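PDB 1E9S: conjugal transfer protein TRWB from Escherichia coli, which probably binds DNA and nucleotide as the P-loop NTPase-type coupling protein that links DNA processing to the type IV secretion channel in conjugation. Local coordinates for residues 154-159 with 189-194. Sequence-based numbering, arbitrary orientation.
Sequences LRETAK and EGTLAE
Glu156 reaches from its helix into the type I turn Thr191–Glu194 and shows how one glutamate, its chain bent, can pin a loop against a helix. Its OE1 takes the backbone N-H of Leu192 at 3.0 Å; the donor comes from above the carboxylate plane, 59° out of it, and the bond is moderately bent. The second oxygen, OE2, is turned toward Lys159, three residues on in the same helix, whose NZ lies 2.9 Å away in a salt bridge. Chi1 (-74°) sets CG anti to the carbonyl carbon, against Ala193, and the bend at chi2 (-51°) turns the carboxylate toward Leu192. Here the packing is close: Glu156 CG rests on Ala193 CB at 3.7 Å, and OE1 lies 3.4 Å from Thr191 CB. The turn has its own brace, an ST turn in which Thr191 OG1 accepts the N-H of Ala193; the same hydroxyl is also hydrogen-bonded to the carbonyl O of Leu188. Replacing Glu156 by an alanine is likely to leave the Leu192 N-H without this acceptor and Lys159 without its carboxylate mate, and to open a gap beside Ala193. The other side is looser and only partly covered: Leu192 lays CB and CD1 along the carboxylate, CD1 3.4 Å from Glu156 OE2, Lys159 adds one contact, NZ to Leu192 CD1, and the leucine also packs on Phe173 of a second subunit. The contact thus fastens the loop between helices 181-187 and 201-217 to helix 141-163, whose other faces lie against helices 126-134 and 169-178, in a helical region far from the centre of the chain.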
loop_
_atom_site.group_PDB
_atom_site.type_symbol
_atom_site.label_atom_id
_atom_site.label_comp_id
_atom_site.label_asym_id
_atom_site.label_seq_id
_atom_site.Cartn_x
_atom_site.Cartn_y
_atom_site.Cartn_z
ATOM N N LEU A 154 18.014 -18.596 -22.886
ATOM C CA LEU A 154 18.690 -19.768 -22.359
ATOM C C LEU A 154 18.254 -21.058 -23.019
ATOM O O LEU A 154 19.084 -21.812 -23.516
ATOM C CB LEU A 154 18.458 -19.890 -20.855
ATOM C CG LEU A 154 18.995 -21.152 -20.164
ATOM C CD1 LEU A 154 20.523 -21.130 -20.175
ATOM C CD2 LEU A 154 18.463 -21.244 -18.736
ATOM N N ARG A 155 16.955 -21.317 -23.029
ATOM C CA ARG A 155 16.467 -22.558 -23.600
ATOM C C ARG A 155 16.644 -22.680 -25.105
ATOM O O ARG A 155 16.892 -23.770 -25.608
ATOM C CB ARG A 155 15.008 -22.784 -23.214
ATOM C CG ARG A 155 14.003 -22.009 -24.008
ATOM C CD ARG A 155 12.600 -22.469 -23.642
ATOM N NE ARG A 155 12.037 -21.701 -22.543
ATOM C CZ ARG A 155 11.367 -20.568 -22.711
ATOM N NH1 ARG A 155 11.177 -20.099 -23.934
ATOM N NH2 ARG A 155 10.912 -19.895 -21.661
ATOM N N GLU A 156 16.540 -21.569 -25.827
ATOM C CA GLU A 156 16.711 -21.610 -27.272
ATOM C C GLU A 156 18.178 -21.741 -27.668
ATOM O O GLU A 156 18.498 -22.441 -28.623
ATOM C CB GLU A 156 16.088 -20.377 -27.921
ATOM C CG GLU A 156 14.557 -20.408 -27.963
ATOM C CD GLU A 156 13.979 -21.703 -28.539
ATOM O OE1 GLU A 156 14.378 -22.108 -29.648
ATOM O OE2 GLU A 156 13.109 -22.319 -27.889
ATOM N N THR A 157 19.067 -21.075 -26.935
ATOM C CA THR A 157 20.497 -21.154 -27.214
ATOM C C THR A 157 21.008 -22.530 -26.813
ATOM O O THR A 157 21.854 -23.098 -27.489
ATOM C CB THR A 157 21.285 -20.072 -26.447
ATOM O OG1 THR A 157 20.808 -18.776 -26.831
ATOM C CG2 THR A 157 22.756 -20.152 -26.777
ATOM N N ALA A 158 20.483 -23.071 -25.718
ATOM C CA ALA A 158 20.893 -24.385 -25.243
ATOM C C ALA A 158 20.377 -25.469 -26.172
ATOM O O ALA A 158 21.094 -26.405 -26.492
ATOM C CB ALA A 158 20.377 -24.621 -23.843
ATOM N N LYS A 159 19.130 -25.347 -26.598
ATOM C CA LYS A 159 18.550 -26.325 -27.505
ATOM C C LYS A 159 19.389 -26.455 -28.767
ATOM O O LYS A 159 19.619 -27.558 -29.253
ATOM C CB LYS A 159 17.129 -25.927 -27.900
ATOM C CG LYS A 159 16.080 -26.392 -26.928
ATOM C CD LYS A 159 14.709 -26.462 -27.566
ATOM C CE LYS A 159 14.214 -25.106 -27.989
ATOM N NZ LYS A 159 12.792 -25.186 -28.404
ATOM N N GLU A 189 19.313 -17.587 -35.210
ATOM C CA GLU A 189 18.577 -17.854 -36.431
ATOM C C GLU A 189 18.292 -19.341 -36.515
ATOM O O GLU A 189 19.181 -20.164 -36.332
ATOM C CB GLU A 189 19.376 -17.385 -37.644
ATOM C CG GLU A 189 19.154 -15.910 -37.977
ATOM C CD GLU A 189 20.102 -15.410 -39.049
ATOM O OE1 GLU A 189 20.320 -16.150 -40.032
ATOM O OE2 GLU A 189 20.624 -14.279 -38.915
ATOM N N GLY A 190 17.041 -19.684 -36.774
ATOM C CA GLY A 190 16.671 -21.079 -36.872
ATOM C C GLY A 190 16.002 -21.570 -35.608
ATOM O O GLY A 190 15.427 -22.662 -35.577
ATOM N N THR A 191 16.082 -20.764 -34.553
ATOM C CA THR A 191 15.473 -21.114 -33.268
ATOM C C THR A 191 14.181 -20.318 -33.091
ATOM O O THR A 191 13.915 -19.380 -33.839
ATOM C CB THR A 191 16.395 -20.767 -32.094
ATOM O OG1 THR A 191 16.354 -19.357 -31.887
ATOM C CG2 THR A 191 17.822 -21.184 -32.381
ATOM N N LEU A 192 13.386 -20.691 -32.094
ATOM C CA LEU A 192 12.126 -20.010 -31.831
ATOM C C LEU A 192 12.343 -18.567 -31.385
ATOM O O LEU A 192 11.411 -17.769 -31.396
ATOM C CB LEU A 192 11.329 -20.759 -30.755
ATOM C CG LEU A 192 10.965 -22.232 -30.976
ATOM C CD1 LEU A 192 10.307 -22.803 -29.740
ATOM C CD2 LEU A 192 10.035 -22.349 -32.148
ATOM N N ALA A 193 13.576 -18.234 -31.010
ATOM C CA ALA A 193 13.914 -16.894 -30.534
ATOM C C ALA A 193 14.488 -15.996 -31.613
ATOM O O ALA A 193 14.853 -14.851 -31.346
ATOM C CB ALA A 193 14.906 -16.992 -29.383
ATOM N N GLU A 194 14.569 -16.524 -32.828
ATOM C CA GLU A 194 15.118 -15.789 -33.957
ATOM C C GLU A 194 14.504 -14.412 -34.166
ATOM O O GLU A 194 15.222 -13.419 -34.264
ATOM C CB GLU A 194 14.974 -16.643 -35.214
ATOM C CG GLU A 194 14.875 -15.913 -36.524
ATOM C CD GLU A 194 14.806 -16.865 -37.725
ATOM O OE1 GLU A 194 14.154 -17.934 -37.632
ATOM O OE2 GLU A 194 15.404 -16.526 -38.769
#